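Long-range contacts in pectinesterase 1 (PDB 1XG2), which removes methyl esters from cell-wall pectin, releasing methanol and acidic galacturonan, through the beta-helical catalytic domain held in this chain: residues 216-221 against 244-249; 149-154 against 177-182; 223-228 against 250-255. All coordinates share one frame; numbering follows the deposited sequence.

Interaction 1. Residues 216-221 against 244-249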
ATOM      1  N   PRO A 216      20.303  13.138  -7.088  1.00 16.31           N
ATOM      2  CA  PRO A 216      19.414  13.900  -6.222  1.00 15.97           C
ATOM      3  C   PRO A 216      18.432  12.954  -5.547  1.00 15.08           C
ATOM      4  O   PRO A 216      18.196  11.853  -6.055  1.00 14.82           O
ATOM      5  CB  PRO A 216      18.680  14.812  -7.205  1.00 15.98           C
ATOM      6  CG  PRO A 216      18.601  13.987  -8.447  1.00 16.67           C
ATOM      7  CD  PRO A 216      19.896  13.237  -8.503  1.00 16.19           C
ATOM      8  N   THR A 217      17.903  13.373  -4.406  1.00 14.20           N
ATOM      9  CA  THR A 217      16.882  12.616  -3.701  1.00 13.28           C
ATOM     10  C   THR A 217      15.730  13.548  -3.398  1.00 12.65           C
ATOM     11  O   THR A 217      15.928  14.628  -2.848  1.00 13.11           O
ATOM     12  CB  THR A 217      17.451  12.037  -2.396  1.00 13.38           C
ATOM     13  OG1 THR A 217      18.477  11.080  -2.688  1.00 12.11           O
ATOM     14  CG2 THR A 217      16.405  11.254  -1.642  1.00 11.80           C
ATOM     15  N   TYR A 218      14.528  13.132  -3.766  1.00 12.24           N
ATOM     16  CA  TYR A 218      13.335  13.888  -3.462  1.00 12.29           C
ATOM     17  C   TYR A 218      12.486  13.099  -2.476  1.00 11.86           C
ATOM     18  O   TYR A 218      12.578  11.885  -2.401  1.00 11.45           O
ATOM     19  CB  TYR A 218      12.522  14.148  -4.722  1.00 12.71           C
ATOM     20  CG  TYR A 218      13.254  14.941  -5.796  1.00 14.18           C
ATOM     21  CD1 TYR A 218      14.088  14.306  -6.697  1.00 15.63           C
ATOM     22  CD2 TYR A 218      13.101  16.329  -5.901  1.00 15.88           C
ATOM     23  CE1 TYR A 218      14.754  15.014  -7.689  1.00 15.94           C
ATOM     24  CE2 TYR A 218      13.765  17.054  -6.899  1.00 15.60           C
ATOM     25  CZ  TYR A 218      14.593  16.385  -7.782  1.00 16.89           C
ATOM     26  OH  TYR A 218      15.257  17.068  -8.784  1.00 18.76           O
ATOM     27  N   LEU A 219      11.652  13.809  -1.738  1.00 11.61           N
ATOM     28  CA  LEU A 219      10.711  13.206  -0.803  1.00 11.76           C
ATOM     29  C   LEU A 219       9.638  12.385  -1.507  1.00 11.69           C
ATOM     30  O   LEU A 219       9.167  11.383  -0.967  1.00 12.02           O
ATOM     31  CB  LEU A 219      10.070  14.288   0.068  1.00 11.58           C
ATOM     32  CG  LEU A 219      11.037  15.030   0.988  1.00 12.09           C
ATOM     33  CD1 LEU A 219      10.344  16.256   1.627  1.00 13.35           C
ATOM     34  CD2 LEU A 219      11.616  14.099   2.051  1.00 12.46           C
ATOM     35  N   GLY A 220       9.232  12.816  -2.695  1.00 12.20           N
ATOM     36  CA  GLY A 220       8.285  12.057  -3.483  1.00 12.16           C
ATOM     37  C   GLY A 220       8.006  12.632  -4.857  1.00 12.31           C
ATOM     38  O   GLY A 220       8.430  13.750  -5.182  1.00 12.83           O
ATOM     39  N   ARG A 221       7.319  11.830  -5.662  1.00 11.98           N
ATOM     40  CA  ARG A 221       6.747  12.252  -6.929  1.00 12.64           C
ATOM     41  C   ARG A 221       5.365  11.601  -7.079  1.00 12.91           C
ATOM     42  O   ARG A 221       5.126  10.518  -6.535  1.00 12.82           O
ATOM     43  CB  ARG A 221       7.670  11.904  -8.106  1.00 12.27           C
ATOM     44  CG  ARG A 221       8.044  10.436  -8.258  1.00 13.53           C
ATOM     45  CD  ARG A 221       8.941  10.175  -9.457  1.00 13.52           C
ATOM     46  NE  ARG A 221       9.144   8.761  -9.713  1.00 14.06           N
ATOM     47  CZ  ARG A 221       9.559   8.264 -10.877  1.00 16.87           C
ATOM     48  NH1 ARG A 221       9.835   9.062 -11.914  1.00 16.44           N
ATOM     49  NH2 ARG A 221       9.686   6.962 -11.018  1.00 16.56           N
ATOM     50  N   GLY A 244      12.472  19.682  -3.025  1.00 14.90           N
ATOM     51  CA  GLY A 244      11.756  18.824  -2.094  1.00 14.50           C
ATOM     52  C   GLY A 244      11.048  17.657  -2.756  1.00 14.39           C
ATOM     53  O   GLY A 244      11.133  16.525  -2.278  1.00 13.37           O
ATOM     54  N   TRP A 245      10.335  17.952  -3.840  1.00 13.78           N
ATOM     55  CA  TRP A 245       9.471  17.005  -4.523  1.00 13.62           C
ATOM     56  C   TRP A 245       9.700  17.131  -6.022  1.00 14.39           C
ATOM     57  O   TRP A 245      10.145  18.191  -6.517  1.00 14.65           O
ATOM     58  CB  TRP A 245       7.995  17.281  -4.155  1.00 13.29           C
ATOM     59  CG  TRP A 245       7.783  17.380  -2.674  1.00 11.74           C
ATOM     60  CD1 TRP A 245       8.048  18.456  -1.891  1.00 12.69           C
ATOM     61  CD2 TRP A 245       7.301  16.346  -1.781  1.00 12.06           C
ATOM     62  NE1 TRP A 245       7.757  18.176  -0.579  1.00 12.39           N
ATOM     63  CE2 TRP A 245       7.295  16.889  -0.481  1.00 11.90           C
ATOM     64  CE3 TRP A 245       6.866  15.025  -1.955  1.00 11.69           C
ATOM     65  CZ2 TRP A 245       6.866  16.173   0.634  1.00 12.75           C
ATOM     66  CZ3 TRP A 245       6.423  14.312  -0.842  1.00 11.75           C
ATOM     67  CH2 TRP A 245       6.444  14.889   0.442  1.00 12.79           C
ATOM     68  N   ALA A 246       9.423  16.051  -6.746  1.00 14.45           N
ATOM     69  CA  ALA A 246       9.682  15.985  -8.180  1.00 14.79           C
ATOM     70  C   ALA A 246       8.428  15.692  -8.978  1.00 15.51           C
ATOM     71  O   ALA A 246       7.501  15.014  -8.519  1.00 15.25           O
ATOM     72  CB  ALA A 246      10.731  14.926  -8.476  1.00 14.92           C
ATOM     73  N   GLU A 247       8.421  16.203 -10.200  1.00 15.92           N
ATOM     74  CA  GLU A 247       7.382  15.896 -11.153  1.00 16.44           C
ATOM     75  C   GLU A 247       7.402  14.409 -11.498  1.00 16.57           C
ATOM     76  O   GLU A 247       8.466  13.771 -11.498  1.00 16.49           O
ATOM     77  CB  GLU A 247       7.601  16.729 -12.422  1.00 16.64           C
ATOM     78  CG  GLU A 247       7.419  18.227 -12.193  1.00 18.01           C
ATOM     79  CD  GLU A 247       7.717  19.058 -13.441  1.00 20.62           C
ATOM     80  OE1 GLU A 247       8.117  18.472 -14.461  1.00 20.92           O
ATOM     81  OE2 GLU A 247       7.548  20.294 -13.383  1.00 19.94           O
ATOM     82  N   TRP A 248       6.224  13.870 -11.787  1.00 16.75           N
ATOM     83  CA  TRP A 248       6.097  12.553 -12.374  1.00 17.23           C
ATOM     84  C   TRP A 248       6.208  12.664 -13.894  1.00 18.32           C
ATOM     85  O   TRP A 248       6.986  11.954 -14.519  1.00 17.65           O
ATOM     86  CB  TRP A 248       4.751  11.922 -12.007  1.00 17.27           C
ATOM     87  CG  TRP A 248       4.546  10.560 -12.596  1.00 16.90           C
ATOM     88  CD1 TRP A 248       3.829  10.250 -13.715  1.00 17.41           C
ATOM     89  CD2 TRP A 248       5.057   9.318 -12.092  1.00 17.41           C
ATOM     90  NE1 TRP A 248       3.860   8.894 -13.937  1.00 17.91           N
ATOM     91  CE2 TRP A 248       4.615   8.300 -12.958  1.00 17.91           C
ATOM     92  CE3 TRP A 248       5.837   8.964 -10.985  1.00 17.51           C
ATOM     93  CZ2 TRP A 248       4.940   6.968 -12.770  1.00 18.23           C
ATOM     94  CZ3 TRP A 248       6.163   7.640 -10.795  1.00 18.21           C
ATOM     95  CH2 TRP A 248       5.705   6.653 -11.678  1.00 18.81           C
ATOM     96  N   ASP A 249       5.383  13.534 -14.474  1.00 19.51           N
ATOM     97  CA  ASP A 249       5.337  13.738 -15.918  1.00 20.28           C
ATOM     98  C   ASP A 249       4.822  15.143 -16.189  1.00 20.71           C
ATOM     99  O   ASP A 249       3.607  15.372 -16.273  1.00 20.22           O
ATOM    100  CB  ASP A 249       4.410  12.700 -16.555  1.00 20.86           C
ATOM    101  CG  ASP A 249       4.398  12.774 -18.078  1.00 23.30           C
ATOM    102  OD1 ASP A 249       3.530  12.127 -18.701  1.00 26.80           O
ATOM    103  OD2 ASP A 249       5.221  13.444 -18.729  1.00 25.13           O
TER
HETATM  104  O   HOH W   1      10.273  12.026 -12.290  1.00 21.51           O
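Leu-219 sets its CB over the six-membered ring of Trp-245, 3.5 Å from the ring centroid and 5° off the normal. Its CG lies anti to the carbonyl carbon (chi1 -64°), which carries CD1 across the ring's outer part to CZ2. Gly-220 comes next, its N only 3.3 Å from Trp-245 CE3; there is hardly room for a side chain at this position. Two straight backbone bonds tie down this close-packed end: Leu-219 N gives its hydrogen to Gly-244 O at 2.8 Å, and Ala-246 N to Gly-220 O at 3.0 Å. Next to these bonds the methyl of Ala-246 sits over the centre of the Tyr-218 ring, a CH-pi contact.

Toward Arg-221 the contact becomes looser and wetter. The extended arginine crosses Trp-248 with guanidinium and indole planes 52° apart, so it is no parallel stack: CZ3 of Trp-248 lies over one guanidinium face, 3.4 Å from Arg-221 NE. At the guanidinium edge a water accepts from NH1 and donates to Glu-247 O. NE itself is taken by a salt bridge to Asp-153, the predicted nucleophile. The segments thus run from the packed wall of a right-handed parallel beta-helix, at a corner of its coil, into the aromatic-lined cleft of pectin methylesterases, where Arg-221 probably binds substrate.

Interaction 2. Residues 149-154 against 177-182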
ATOM      1  N   THR A 149      15.351   0.971   2.967  1.00 10.48           N
ATOM      2  CA  THR A 149      16.302   1.559   2.042  1.00 10.16           C
ATOM      3  C   THR A 149      15.980   1.256   0.579  1.00 10.59           C
ATOM      4  O   THR A 149      15.471   0.189   0.230  1.00 10.06           O
ATOM      5  CB  THR A 149      17.742   1.151   2.434  1.00 10.36           C
ATOM      6  OG1 THR A 149      18.685   1.877   1.644  1.00 11.13           O
ATOM      7  CG2 THR A 149      18.035  -0.327   2.133  1.00 11.17           C
ATOM      8  N   GLY A 150      16.264   2.226  -0.281  1.00 10.63           N
ATOM      9  CA  GLY A 150      16.042   2.060  -1.706  1.00 11.03           C
ATOM     10  C   GLY A 150      16.486   3.263  -2.513  1.00 11.42           C
ATOM     11  O   GLY A 150      17.184   4.144  -2.009  1.00 11.42           O
ATOM     12  N   THR A 151      16.038   3.323  -3.762  1.00 11.84           N
ATOM     13  CA  THR A 151      16.421   4.404  -4.658  1.00 12.10           C
ATOM     14  C   THR A 151      15.190   5.094  -5.228  1.00 11.96           C
ATOM     15  O   THR A 151      14.749   6.114  -4.691  1.00 12.16           O
ATOM     16  CB  THR A 151      17.289   3.860  -5.796  1.00 11.91           C
ATOM     17  OG1 THR A 151      16.674   2.694  -6.357  1.00 11.79           O
ATOM     18  CG2 THR A 151      18.617   3.396  -5.278  1.00 11.30           C
ATOM     19  N   VAL A 152      14.637   4.520  -6.297  1.00 12.46           N
ATOM     20  CA  VAL A 152      13.542   5.114  -7.044  1.00 12.84           C
ATOM     21  C   VAL A 152      12.208   4.578  -6.506  1.00 12.70           C
ATOM     22  O   VAL A 152      11.954   3.380  -6.560  1.00 12.68           O
ATOM     23  CB  VAL A 152      13.653   4.774  -8.564  1.00 13.25           C
ATOM     24  CG1 VAL A 152      12.487   5.358  -9.333  1.00 13.70           C
ATOM     25  CG2 VAL A 152      14.999   5.252  -9.154  1.00 14.22           C
ATOM     26  N   ASP A 153      11.385   5.480  -5.971  1.00 11.95           N
ATOM     27  CA  ASP A 153      10.030   5.181  -5.514  1.00 11.65           C
ATOM     28  C   ASP A 153      10.039   4.086  -4.463  1.00 11.35           C
ATOM     29  O   ASP A 153       9.298   3.120  -4.586  1.00 11.29           O
ATOM     30  CB  ASP A 153       9.148   4.713  -6.687  1.00 11.79           C
ATOM     31  CG  ASP A 153       9.011   5.741  -7.779  1.00 12.60           C
ATOM     32  OD1 ASP A 153       9.341   6.940  -7.565  1.00 12.66           O
ATOM     33  OD2 ASP A 153       8.567   5.427  -8.898  1.00 12.43           O
ATOM     34  N   PHE A 154      10.885   4.205  -3.447  1.00 10.83           N
ATOM     35  CA  PHE A 154      11.128   3.045  -2.596  1.00 10.96           C
ATOM     36  C   PHE A 154      10.061   2.799  -1.520  1.00 10.62           C
ATOM     37  O   PHE A 154      10.010   1.714  -0.920  1.00 11.15           O
ATOM     38  CB  PHE A 154      12.597   2.953  -2.126  1.00 10.62           C
ATOM     39  CG  PHE A 154      13.039   3.943  -1.059  1.00 10.36           C
ATOM     40  CD1 PHE A 154      12.845   3.661   0.280  1.00 11.07           C
ATOM     41  CD2 PHE A 154      13.816   5.052  -1.388  1.00  9.15           C
ATOM     42  CE1 PHE A 154      13.310   4.510   1.265  1.00 10.13           C
ATOM     43  CE2 PHE A 154      14.313   5.897  -0.398  1.00  8.80           C
ATOM     44  CZ  PHE A 154      14.043   5.617   0.941  1.00 10.85           C
ATOM     45  N   GLN A 177      20.021   8.271 -12.481  1.00 16.40           N
ATOM     46  CA  GLN A 177      18.782   8.083 -11.749  1.00 15.72           C
ATOM     47  C   GLN A 177      18.610   9.157 -10.703  1.00 14.86           C
ATOM     48  O   GLN A 177      19.573   9.795 -10.270  1.00 14.84           O
ATOM     49  CB  GLN A 177      18.713   6.692 -11.132  1.00 15.39           C
ATOM     50  CG  GLN A 177      18.472   5.624 -12.185  1.00 16.18           C
ATOM     51  CD  GLN A 177      18.133   4.277 -11.585  1.00 15.72           C
ATOM     52  OE1 GLN A 177      18.819   3.814 -10.679  1.00 16.62           O
ATOM     53  NE2 GLN A 177      17.067   3.659 -12.071  1.00 15.82           N
ATOM     54  N   GLN A 178      17.356   9.359 -10.314  1.00 14.11           N
ATOM     55  CA  GLN A 178      16.976  10.288  -9.265  1.00 13.64           C
ATOM     56  C   GLN A 178      16.159   9.531  -8.210  1.00 13.16           C
ATOM     57  O   GLN A 178      15.168   8.862  -8.537  1.00 13.09           O
ATOM     58  CB  GLN A 178      16.122  11.397  -9.846  1.00 13.56           C
ATOM     59  CG  GLN A 178      16.740  12.135 -11.038  1.00 15.29           C
ATOM     60  CD  GLN A 178      15.979  13.416 -11.379  1.00 18.95           C
ATOM     61  OE1 GLN A 178      16.588  14.465 -11.636  1.00 24.90           O
ATOM     62  NE2 GLN A 178      14.667  13.340 -11.368  1.00 17.30           N
ATOM     63  N   ASN A 179      16.592   9.617  -6.960  1.00 13.02           N
ATOM     64  CA  ASN A 179      15.924   8.907  -5.868  1.00 12.99           C
ATOM     65  C   ASN A 179      14.625   9.612  -5.483  1.00 12.61           C
ATOM     66  O   ASN A 179      14.556  10.836  -5.480  1.00 13.15           O
ATOM     67  CB  ASN A 179      16.820   8.806  -4.640  1.00 12.41           C
ATOM     68  CG  ASN A 179      18.013   7.906  -4.856  1.00 12.58           C
ATOM     69  OD1 ASN A 179      17.983   7.028  -5.707  1.00 12.43           O
ATOM     70  ND2 ASN A 179      19.081   8.125  -4.077  1.00 12.73           N
ATOM     71  N   MET A 180      13.612   8.815  -5.171  1.00 12.78           N
ATOM     72  CA  MET A 180      12.331   9.296  -4.673  1.00 12.26           C
ATOM     73  C   MET A 180      11.965   8.412  -3.488  1.00 12.11           C
ATOM     74  O   MET A 180      11.722   7.209  -3.661  1.00 12.18           O
ATOM     75  CB  MET A 180      11.233   9.175  -5.733  1.00 12.53           C
ATOM     76  CG  MET A 180      11.605   9.668  -7.096  1.00 12.65           C
ATOM     77  SD  MET A 180      11.478  11.447  -7.163  1.00 14.72           S
ATOM     78  CE  MET A 180      12.519  11.771  -8.585  1.00 15.89           C
ATOM     79  N   VAL A 181      11.908   9.007  -2.303  1.00 11.34           N
ATOM     80  CA  VAL A 181      11.540   8.274  -1.080  1.00 11.30           C
ATOM     81  C   VAL A 181      10.145   7.696  -1.208  1.00 11.08           C
ATOM     82  O   VAL A 181       9.936   6.527  -0.890  1.00 11.67           O
ATOM     83  CB  VAL A 181      11.610   9.155   0.173  1.00 10.45           C
ATOM     84  CG1 VAL A 181      11.207   8.361   1.431  1.00 10.35           C
ATOM     85  CG2 VAL A 181      13.026   9.713   0.352  1.00 10.56           C
ATOM     86  N   THR A 182       9.207   8.505  -1.696  1.00 11.16           N
ATOM     87  CA  THR A 182       7.820   8.042  -1.904  1.00 11.40           C
ATOM     88  C   THR A 182       7.339   8.208  -3.339  1.00 10.78           C
ATOM     89  O   THR A 182       7.800   9.079  -4.068  1.00 11.41           O
ATOM     90  CB  THR A 182       6.818   8.750  -0.972  1.00 11.19           C
ATOM     91  OG1 THR A 182       6.767  10.159  -1.256  1.00 11.12           O
ATOM     92  CG2 THR A 182       7.242   8.647   0.475  1.00 11.12           C
TER
HETATM   93  O   HOH W   2      17.596   2.171  -8.841  1.00  9.59           O
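Met-180 O takes a hydrogen bond from Phe-154 N, 3.1 Å long and nearly in line with the carbonyl, and Asp-153 N stands close to the same oxygen at 2.9 Å. One step back, Met-180 N donates to Thr-151 O at 3.0 Å, a more bent bond whose donor is tilted 22° from the carbonyl plane. Between them these backbone groups hold the tight bend 151-154 against strand 179-184.

Phe-154 is sandwiched. Its chi1 of 74° puts CG between the backbone N and the carbonyl carbon and folds the ring back over its own chain, with Gly-150 N over the centre of one face; a side chain on Gly-150 would clash with Phe-154 CB. Val-181 O lies over the centre of the other face, and Phe-154 CZ meets Val-181 CG1 at 4.0 Å. Replacing Phe-154 by an alanine would remove the ring, and is likely to leave Val-181 and the backbone of Gly-150 facing a gap and let the bend that carries Asp-153 shift.

At the other end, the OD1 of Asn-179 comes within 3.2 Å of Thr-151 CB, while its ND2 bonds Arg-171 O. A water links Thr-151 OG1 to Gln-177 OE1, which also accepts from Gly-174 N, and the Gln-177 and Val-152 side chains cross at about a right angle, with NE2 near CG2.

Asp-153, the predicted nucleophile, runs side by side with Met-180: its OD1 lies 3.5 Å from Met-180 CB and has Arg-221 as its charged partner, and Asp-132, the predicted proton donor, is beside it. The chemistry is that of a carboxylate on a bend held by two backbone hydrogen bonds, an apolar flank and an arginine beside it, consistent with a nucleophile held in place for attack on the ester.

Interaction 3. Residues 223-228 against 250-255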
ATOM      1  N   TRP A 223       2.888   9.529  -8.467  1.00 13.13           N
ATOM      2  CA  TRP A 223       2.608   8.379  -9.321  1.00 13.22           C
ATOM      3  C   TRP A 223       1.181   8.487  -9.838  1.00 13.12           C
ATOM      4  O   TRP A 223       0.921   8.229 -11.023  1.00 12.99           O
ATOM      5  CB  TRP A 223       2.806   7.082  -8.521  1.00 13.30           C
ATOM      6  CG  TRP A 223       2.522   5.785  -9.223  1.00 13.15           C
ATOM      7  CD1 TRP A 223       2.506   5.554 -10.562  1.00 14.61           C
ATOM      8  CD2 TRP A 223       2.233   4.520  -8.597  1.00 13.45           C
ATOM      9  NE1 TRP A 223       2.212   4.237 -10.811  1.00 14.35           N
ATOM     10  CE2 TRP A 223       2.048   3.576  -9.620  1.00 13.81           C
ATOM     11  CE3 TRP A 223       2.103   4.099  -7.272  1.00 14.07           C
ATOM     12  CZ2 TRP A 223       1.734   2.238  -9.365  1.00 13.41           C
ATOM     13  CZ3 TRP A 223       1.794   2.771  -7.014  1.00 14.60           C
ATOM     14  CH2 TRP A 223       1.614   1.852  -8.051  1.00 14.25           C
ATOM     15  N   LYS A 224       0.265   8.891  -8.957  1.00 12.89           N
ATOM     16  CA  LYS A 224      -1.143   9.027  -9.334  1.00 13.69           C
ATOM     17  C   LYS A 224      -1.672  10.403  -9.009  1.00 13.71           C
ATOM     18  O   LYS A 224      -1.037  11.173  -8.289  1.00 13.26           O
ATOM     19  CB  LYS A 224      -1.998   7.937  -8.680  1.00 13.74           C
ATOM     20  CG  LYS A 224      -1.552   6.520  -9.026  1.00 14.57           C
ATOM     21  CD  LYS A 224      -1.879   6.182 -10.489  1.00 17.43           C
ATOM     22  CE  LYS A 224      -1.217   4.908 -10.945  1.00 19.51           C
ATOM     23  NZ  LYS A 224      -2.075   3.741 -10.689  1.00 21.83           N
ATOM     24  N   GLU A 225      -2.852  10.698  -9.547  1.00 14.06           N
ATOM     25  CA  GLU A 225      -3.339  12.068  -9.673  1.00 14.18           C
ATOM     26  C   GLU A 225      -3.604  12.749  -8.327  1.00 14.00           C
ATOM     27  O   GLU A 225      -3.386  13.963  -8.177  1.00 13.00           O
ATOM     28  CB  GLU A 225      -4.612  12.064 -10.521  1.00 14.78           C
ATOM     29  CG  GLU A 225      -5.021  13.424 -11.054  1.00 16.96           C
ATOM     30  CD  GLU A 225      -6.309  13.370 -11.881  1.00 20.28           C
ATOM     31  OE1 GLU A 225      -6.790  14.441 -12.301  1.00 22.25           O
ATOM     32  OE2 GLU A 225      -6.834  12.257 -12.108  1.00 21.84           O
ATOM     33  N   TYR A 226      -4.077  11.961  -7.363  1.00 13.16           N
ATOM     34  CA  TYR A 226      -4.335  12.446  -6.015  1.00 12.78           C
ATOM     35  C   TYR A 226      -3.332  11.935  -4.977  1.00 12.15           C
ATOM     36  O   TYR A 226      -3.690  11.704  -3.819  1.00 11.95           O
ATOM     37  CB  TYR A 226      -5.773  12.122  -5.633  1.00 13.51           C
ATOM     38  CG  TYR A 226      -6.737  12.931  -6.468  1.00 14.99           C
ATOM     39  CD1 TYR A 226      -7.116  12.511  -7.733  1.00 17.29           C
ATOM     40  CD2 TYR A 226      -7.213  14.150  -6.015  1.00 17.07           C
ATOM     41  CE1 TYR A 226      -7.993  13.289  -8.523  1.00 18.75           C
ATOM     42  CE2 TYR A 226      -8.083  14.919  -6.786  1.00 19.06           C
ATOM     43  CZ  TYR A 226      -8.463  14.482  -8.033  1.00 19.83           C
ATOM     44  OH  TYR A 226      -9.319  15.250  -8.789  1.00 22.81           O
ATOM     45  N   SER A 227      -2.068  11.820  -5.395  1.00 11.51           N
ATOM     46  CA  SER A 227      -0.953  11.444  -4.525  1.00 11.37           C
ATOM     47  C   SER A 227      -1.027  12.255  -3.240  1.00 11.28           C
ATOM     48  O   SER A 227      -1.240  13.460  -3.278  1.00 10.60           O
ATOM     49  CB  SER A 227       0.390  11.706  -5.231  1.00 11.99           C
ATOM     50  OG  SER A 227       1.474  11.082  -4.578  1.00 11.88           O
ATOM     51  N   ARG A 228      -0.876  11.595  -2.101  1.00 10.55           N
ATOM     52  CA  ARG A 228      -1.026  12.264  -0.819  1.00 11.34           C
ATOM     53  C   ARG A 228       0.002  11.769   0.187  1.00 11.03           C
ATOM     54  O   ARG A 228      -0.062  10.633   0.641  1.00 10.91           O
ATOM     55  CB  ARG A 228      -2.432  12.082  -0.270  1.00 11.69           C
ATOM     56  CG  ARG A 228      -2.648  12.787   1.055  1.00 15.04           C
ATOM     57  CD  ARG A 228      -4.069  13.183   1.319  1.00 18.78           C
ATOM     58  NE  ARG A 228      -4.837  12.014   1.700  1.00 20.93           N
ATOM     59  CZ  ARG A 228      -5.786  11.997   2.620  1.00 25.74           C
ATOM     60  NH1 ARG A 228      -6.141  13.105   3.256  1.00 29.07           N
ATOM     61  NH2 ARG A 228      -6.410  10.859   2.897  1.00 25.56           N
ATOM     62  N   GLY A 250       5.747  16.087 -16.303  1.00 21.20           N
ATOM     63  CA  GLY A 250       5.384  17.482 -16.464  1.00 21.37           C
ATOM     64  C   GLY A 250       4.463  17.959 -15.359  1.00 21.87           C
ATOM     65  O   GLY A 250       4.755  17.784 -14.166  1.00 22.23           O
ATOM     66  N   ASP A 251       3.326  18.525 -15.749  1.00 21.63           N
ATOM     67  CA  ASP A 251       2.395  19.099 -14.788  1.00 22.14           C
ATOM     68  C   ASP A 251       1.299  18.126 -14.283  1.00 20.76           C
ATOM     69  O   ASP A 251       0.367  18.545 -13.606  1.00 20.66           O
ATOM     70  CB  ASP A 251       1.779  20.391 -15.351  1.00 22.78           C
ATOM     71  CG  ASP A 251       0.804  20.150 -16.502  1.00 26.01           C
ATOM     72  OD1 ASP A 251       0.529  18.979 -16.874  1.00 28.35           O
ATOM     73  OD2 ASP A 251       0.261  21.109 -17.097  1.00 29.59           O
ATOM     74  N   PHE A 252       1.409  16.847 -14.621  1.00 19.43           N
ATOM     75  CA  PHE A 252       0.503  15.830 -14.078  1.00 18.89           C
ATOM     76  C   PHE A 252       0.417  15.911 -12.555  1.00 17.87           C
ATOM     77  O   PHE A 252       1.442  15.923 -11.864  1.00 17.96           O
ATOM     78  CB  PHE A 252       0.956  14.430 -14.492  1.00 18.89           C
ATOM     79  CG  PHE A 252       0.152  13.308 -13.868  1.00 19.12           C
ATOM     80  CD1 PHE A 252      -1.142  13.046 -14.285  1.00 19.22           C
ATOM     81  CD2 PHE A 252       0.702  12.510 -12.868  1.00 18.49           C
ATOM     82  CE1 PHE A 252      -1.878  12.012 -13.712  1.00 19.64           C
ATOM     83  CE2 PHE A 252      -0.026  11.470 -12.294  1.00 18.76           C
ATOM     84  CZ  PHE A 252      -1.304  11.214 -12.713  1.00 18.88           C
ATOM     85  N   ALA A 253      -0.811  16.028 -12.057  1.00 17.40           N
ATOM     86  CA  ALA A 253      -1.136  15.904 -10.634  1.00 16.63           C
ATOM     87  C   ALA A 253      -0.801  17.119  -9.782  1.00 16.41           C
ATOM     88  O   ALA A 253      -1.155  17.155  -8.609  1.00 15.34           O
ATOM     89  CB  ALA A 253      -0.473  14.655 -10.044  1.00 16.46           C
ATOM     90  N   LEU A 254      -0.139  18.126 -10.346  1.00 16.10           N
ATOM     91  CA  LEU A 254       0.470  19.163  -9.512  1.00 16.29           C
ATOM     92  C   LEU A 254      -0.557  20.024  -8.765  1.00 16.59           C
ATOM     93  O   LEU A 254      -0.251  20.578  -7.717  1.00 16.93           O
ATOM     94  CB  LEU A 254       1.430  20.040 -10.334  1.00 16.31           C
ATOM     95  CG  LEU A 254       2.577  19.299 -11.022  1.00 15.85           C
ATOM     96  CD1 LEU A 254       3.584  20.292 -11.598  1.00 16.67           C
ATOM     97  CD2 LEU A 254       3.255  18.306 -10.074  1.00 16.37           C
ATOM     98  N   LYS A 255      -1.780  20.090  -9.276  1.00 17.04           N
ATOM     99  CA  LYS A 255      -2.860  20.806  -8.609  1.00 17.67           C
ATOM    100  C   LYS A 255      -3.698  19.929  -7.681  1.00 17.01           C
ATOM    101  O   LYS A 255      -4.377  20.450  -6.799  1.00 16.76           O
ATOM    102  CB  LYS A 255      -3.803  21.418  -9.653  1.00 18.54           C
ATOM    103  CG  LYS A 255      -3.175  22.471 -10.574  1.00 22.35           C
ATOM    104  CD  LYS A 255      -4.223  22.967 -11.604  1.00 27.12           C
ATOM    105  CE  LYS A 255      -3.782  24.243 -12.330  1.00 29.81           C
ATOM    106  NZ  LYS A 255      -4.265  24.254 -13.737  1.00 32.44           N
TER
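The Phe-252 ring has the CB of its own neighbour Ala-253 over one face, 3.7 Å above the plane and offset toward the rim, while the far end of the ring pushes into the backbone of 223-225. Phe-252 CE2 comes to 3.6 Å from Trp-223 O, and its CZ to 3.6 Å from Glu-225 N, both at an oblique slant. Chi1 of 175°, with CG anti to the backbone N, turns the ring toward that backbone. Ala-253 approaches too: its CB stands 3.5 Å from Glu-225 O, whose polar partner is Thr-256 OG1.

Each side is a beta turn, type I from Lys-224 to Ser-227 and type II from Asp-251 to Leu-254; the first is closed by Ser-227 N to Lys-224 O, 3.1 Å, the second only weakly. The Trp-223 indole, with Lys-224 CE over one face, meets Trp-248. Lys-224 NZ forms a salt bridge with Asp-117 of the pectinesterase inhibitor chain, which also packs on Trp-223. No hydrogen bond joins the two turns, so their meeting rests on van der Waals packing, next to an indole that probably binds substrate and that the inhibitor contacts here.

In the fold
Interaction 2 comes first along the chain and closes before interaction 1 opens; interactions 1 and 3 then interleave, as 216-221 and 223-228 are followed by 244-249 and 250-255. Strands 179-184 and 217-220, neighbours in one parallel sheet of the beta-helix, join interactions 2 and 1, whose centres are 9 Å apart. The Arg-221 salt bridge also spans the two, as does the probable hydrogen bond between Leu-219 O and Thr-182 OG1. Interaction 3 lies in the loops beyond, centred 11 Å from interaction 1 and touching it through Trp-223 and Trp-248, but 17 Å from interaction 2. Together they lead from the predicted nucleophile to the cleft's inhibitor-contacting rim.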